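Local structure of putative siderophore-degrading esterase (Eurofung) (Emericella nidulans, 6GUO) at residues 103-113 against 125-134. The protein hydrolyses the ester bonds of the bacterial siderophore enterobactin, an activity required for intracellular release of iron, but does not cleave triacetylfusarinine C. Residues are numbered along the deposited sequence; the frame is centred on the assembly and turned at random. Where two conformers were deposited one is given.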
loop_
_atom_site.group_PDB
_atom_site.type_symbol
_atom_site.label_atom_id
_atom_site.label_comp_id
_atom_site.label_asym_id
_atom_site.label_seq_id
_atom_site.Cartn_x
_atom_site.Cartn_y
_atom_site.Cartn_z
ATOM N N SER A 103 -0.903 -22.698 2.584
ATOM C CA SER A 103 -2.079 -23.471 3.000
ATOM C C SER A 103 -1.776 -24.353 4.208
ATOM O O SER A 103 -2.600 -24.466 5.112
ATOM C CB SER A 103 -2.634 -24.317 1.848
ATOM O OG SER A 103 -1.759 -25.372 1.493
ATOM N N TYR A 104 -0.593 -24.963 4.224
ATOM C CA TYR A 104 -0.158 -25.768 5.372
ATOM C C TYR A 104 0.196 -24.872 6.565
ATOM O O TYR A 104 -0.281 -25.099 7.680
ATOM C CB TYR A 104 1.033 -26.657 5.006
ATOM C CG TYR A 104 1.522 -27.481 6.172
ATOM C CD1 TYR A 104 0.749 -28.522 6.681
ATOM C CD2 TYR A 104 2.742 -27.204 6.787
ATOM C CE1 TYR A 104 1.183 -29.276 7.762
ATOM C CE2 TYR A 104 3.185 -27.951 7.870
ATOM C CZ TYR A 104 2.405 -28.987 8.354
ATOM O OH TYR A 104 2.841 -29.734 9.427
ATOM N N ASP A 105 1.021 -23.855 6.320
ATOM C CA ASP A 105 1.521 -22.992 7.389
ATOM C C ASP A 105 0.442 -22.210 8.136
ATOM O O ASP A 105 0.593 -21.962 9.332
ATOM C CB ASP A 105 2.576 -22.002 6.872
ATOM C CG ASP A 105 3.926 -22.649 6.624
ATOM O OD1 ASP A 105 4.611 -22.208 5.686
ATOM O OD2 ASP A 105 4.315 -23.581 7.352
ATOM N N LEU A 106 -0.631 -21.834 7.444
ATOM C CA LEU A 106 -1.615 -20.894 7.984
ATOM C C LEU A 106 -2.922 -21.509 8.489
ATOM O O LEU A 106 -3.708 -20.809 9.126
ATOM C CB LEU A 106 -1.915 -19.815 6.927
ATOM C CG LEU A 106 -0.692 -19.015 6.461
ATOM C CD1 LEU A 106 -1.076 -18.041 5.355
ATOM C CD2 LEU A 106 -0.036 -18.271 7.616
ATOM N N THR A 107 -3.163 -22.794 8.231
ATOM C CA THR A 107 -4.394 -23.448 8.682
ATOM C C THR A 107 -4.148 -24.272 9.946
ATOM O O THR A 107 -3.151 -24.996 10.024
ATOM C CB THR A 107 -4.990 -24.352 7.600
ATOM O OG1 THR A 107 -4.001 -25.281 7.143
ATOM C CG2 THR A 107 -5.492 -23.510 6.425
ATOM N N PRO A 108 -5.048 -24.159 10.942
ATOM C CA PRO A 108 -4.836 -24.887 12.193
ATOM C C PRO A 108 -5.150 -26.379 12.091
ATOM O O PRO A 108 -5.957 -26.782 11.246
ATOM C CB PRO A 108 -5.792 -24.195 13.166
ATOM C CG PRO A 108 -6.886 -23.663 12.313
ATOM C CD PRO A 108 -6.249 -23.305 11.000
ATOM N N PRO A 109 -4.504 -27.200 12.940
ATOM C CA PRO A 109 -4.819 -28.622 12.953
ATOM C C PRO A 109 -6.198 -28.834 13.566
ATOM O O PRO A 109 -6.552 -28.157 14.535
ATOM C CB PRO A 109 -3.718 -29.219 13.828
ATOM C CG PRO A 109 -3.351 -28.125 14.760
ATOM C CD PRO A 109 -3.575 -26.833 14.026
ATOM N N CYS A 110 -6.965 -29.745 12.979
ATOM C CA CYS A 110 -8.347 -30.004 13.379
ATOM C C CYS A 110 -8.575 -31.504 13.489
ATOM O O CYS A 110 -7.893 -32.291 12.828
ATOM C CB CYS A 110 -9.315 -29.417 12.349
ATOM S SG CYS A 110 -9.280 -27.613 12.212
ATOM N N ASP A 111 -9.540 -31.889 14.320
ATOM C CA ASP A 111 -9.914 -33.299 14.475
ATOM C C ASP A 111 -10.531 -33.840 13.183
ATOM O O ASP A 111 -10.274 -34.984 12.805
ATOM C CB ASP A 111 -10.882 -33.493 15.654
ATOM C CG ASP A 111 -10.245 -33.173 17.011
ATOM O OD1 ASP A 111 -10.994 -32.791 17.935
ATOM O OD2 ASP A 111 -9.009 -33.304 17.162
ATOM N N HIS A 112 -11.332 -33.010 12.512
ATOM C CA HIS A 112 -11.920 -33.353 11.217
ATOM C C HIS A 112 -11.619 -32.258 10.196
ATOM O O HIS A 112 -11.554 -31.076 10.547
ATOM C CB HIS A 112 -13.430 -33.560 11.359
ATOM C CG HIS A 112 -13.797 -34.612 12.361
ATOM N ND1 HIS A 112 -13.899 -35.948 12.037
ATOM C CD2 HIS A 112 -14.070 -34.525 13.685
ATOM C CE1 HIS A 112 -14.227 -36.637 13.116
ATOM N NE2 HIS A 112 -14.336 -35.797 14.129
ATOM N N TYR A 113 -11.426 -32.668 8.942
ATOM C CA TYR A 113 -11.073 -31.764 7.849
ATOM C C TYR A 113 -12.030 -31.924 6.666
ATOM O O TYR A 113 -12.315 -33.040 6.236
ATOM C CB TYR A 113 -9.630 -32.016 7.405
ATOM C CG TYR A 113 -9.200 -31.223 6.187
ATOM C CD1 TYR A 113 -8.913 -31.863 4.980
ATOM C CD2 TYR A 113 -9.081 -29.832 6.239
ATOM C CE1 TYR A 113 -8.518 -31.143 3.860
ATOM C CE2 TYR A 113 -8.688 -29.103 5.123
ATOM C CZ TYR A 113 -8.404 -29.763 3.938
ATOM O OH TYR A 113 -8.016 -29.050 2.827
ATOM N N PRO A 125 -8.406 -30.460 -2.481
ATOM C CA PRO A 125 -7.554 -30.671 -1.313
ATOM C C PRO A 125 -6.199 -29.981 -1.434
ATOM O O PRO A 125 -5.662 -29.831 -2.532
ATOM C CB PRO A 125 -7.381 -32.196 -1.259
ATOM C CG PRO A 125 -8.486 -32.750 -2.084
ATOM C CD PRO A 125 -8.713 -31.735 -3.157
ATOM N N GLU A 126 -5.683 -29.554 -0.290
ATOM C CA GLU A 126 -4.374 -28.927 -0.182
ATOM C C GLU A 126 -3.804 -29.330 1.166
ATOM O O GLU A 126 -4.547 -29.793 2.034
ATOM C CB GLU A 126 -4.499 -27.402 -0.286
ATOM C CG GLU A 126 -5.390 -26.770 0.779
ATOM C CD GLU A 126 -5.806 -25.339 0.476
ATOM O OE1 GLU A 126 -6.661 -24.832 1.222
ATOM O OE2 GLU A 126 -5.295 -24.716 -0.482
ATOM N N ALA A 127 -2.496 -29.160 1.338
ATOM C CA ALA A 127 -1.852 -29.416 2.628
ATOM C C ALA A 127 -2.411 -28.454 3.676
ATOM O O ALA A 127 -2.713 -27.298 3.367
ATOM C CB ALA A 127 -0.342 -29.275 2.514
ATOM N N HIS A 128 -2.566 -28.946 4.904
ATOM C CA HIS A 128 -3.256 -28.206 5.958
ATOM C C HIS A 128 -2.812 -28.639 7.349
ATOM O O HIS A 128 -2.267 -29.730 7.526
ATOM C CB HIS A 128 -4.767 -28.421 5.827
ATOM C CG HIS A 128 -5.187 -29.849 5.997
ATOM N ND1 HIS A 128 -5.677 -30.343 7.186
ATOM C CD2 HIS A 128 -5.160 -30.895 5.138
ATOM C CE1 HIS A 128 -5.947 -31.629 7.048
ATOM N NE2 HIS A 128 -5.642 -31.989 5.815
ATOM N N GLY A 129 -3.064 -27.776 8.330
ATOM C CA GLY A 129 -2.887 -28.112 9.744
ATOM C C GLY A 129 -1.537 -27.802 10.374
ATOM O O GLY A 129 -1.249 -28.292 11.466
ATOM N N GLY A 130 -0.723 -26.980 9.712
ATOM C CA GLY A 130 0.601 -26.608 10.217
ATOM C C GLY A 130 0.690 -25.300 10.994
ATOM O O GLY A 130 1.797 -24.839 11.269
ATOM N N ALA A 131 -0.446 -24.707 11.369
ATOM C CA ALA A 131 -0.439 -23.377 12.007
ATOM C C ALA A 131 0.212 -23.342 13.382
ATOM O O ALA A 131 0.890 -22.368 13.713
ATOM C CB ALA A 131 -1.838 -22.795 12.081
ATOM N N ASP A 132 0.016 -24.388 14.181
ATOM C CA ASP A 132 0.665 -24.452 15.496
ATOM C C ASP A 132 2.184 -24.539 15.370
ATOM O O ASP A 132 2.900 -23.891 16.133
ATOM C CB ASP A 132 0.110 -25.605 16.338
ATOM C CG ASP A 132 -1.324 -25.367 16.779
ATOM O OD1 ASP A 132 -1.733 -24.194 16.915
ATOM O OD2 ASP A 132 -2.050 -26.355 16.998
ATOM N N GLU A 133 2.663 -25.319 14.400
ATOM C CA GLU A 133 4.098 -25.408 14.097
ATOM C C GLU A 133 4.659 -24.059 13.642
ATOM O O GLU A 133 5.729 -23.640 14.083
ATOM C CB GLU A 133 4.366 -26.463 13.017
ATOM C CG GLU A 133 4.099 -27.895 13.461
ATOM C CD GLU A 133 4.194 -28.908 12.329
ATOM O OE1 GLU A 133 4.674 -28.561 11.227
ATOM O OE2 GLU A 133 3.784 -30.066 12.549
ATOM N N PHE A 134 3.920 -23.385 12.766
ATOM C CA PHE A 134 4.330 -22.086 12.232
ATOM C C PHE A 134 4.343 -20.992 13.303
ATOM O O PHE A 134 5.249 -20.167 13.367
ATOM C CB PHE A 134 3.402 -21.690 11.073
ATOM C CG PHE A 134 3.919 -20.558 10.228
ATOM C CD1 PHE A 134 5.246 -20.529 9.796
ATOM C CD2 PHE A 134 3.067 -19.532 9.830
ATOM C CE1 PHE A 134 5.716 -19.493 9.011
ATOM C CE2 PHE A 134 3.535 -18.494 9.039
ATOM C CZ PHE A 134 4.859 -18.471 8.629
HETATM O O HOH W 1 4.118 -24.934 9.735
HETATM O O HOH W 2 -6.281 -29.105 9.548
HETATM O O HOH W 3 -7.153 -26.354 3.602
#
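The rings of Tyr113 and His128 stack face to face, their centroids 3.5 Å apart and their planes 8° from parallel. His128 CG lies between its own backbone N and carbonyl carbon (chi1 62°), which swings the imidazole over the phenol. At the edge of the imidazole, in its plane, a water bridges ND1 to Pro108 O. A second water links Tyr113 OH with Glu126 OE1, which is also hydrogen-bonded to Tyr166 OH.

Two CH-pi contacts lie further along. Gly130 CA sits over one face of the Tyr104 ring, 3.6 Å from its centroid. Asp105 CB covers a face of the Phe134 ring, and the Asp105 carboxylate stacks on that ring with planes 18° apart. Tyr91 and Tyr31 hold the two oxygens of this carboxylate.

In this alpha/beta-hydrolase, segment 103-113 runs into the proline-rich insertion that narrows the active site and segment 125-134 follows it. The contact probably closes the base of that turn, between helix 102-106 and the start of helix 131-150.

Two of the hydrogen bonds join backbone to backbone; the others use hydroxyls. Gly130, the N-cap residue, gives its N-H to Tyr104 O at 2.8 Å. Ala131 N donates to Thr107 O at 3.0 Å. Thr107 OG1 accepts a nearly straight bond from Gly129 N at 2.9 Å. It also donates to Ser103 O at 2.6 Å. In one conformer, Ser103 OG donates to Ala127 O at 2.9 Å. Tyr104 OH donates to Glu133 OE1 at 2.8 Å, meeting it from above the carboxylate plane. Lys26 forms a salt bridge with the same oxygen.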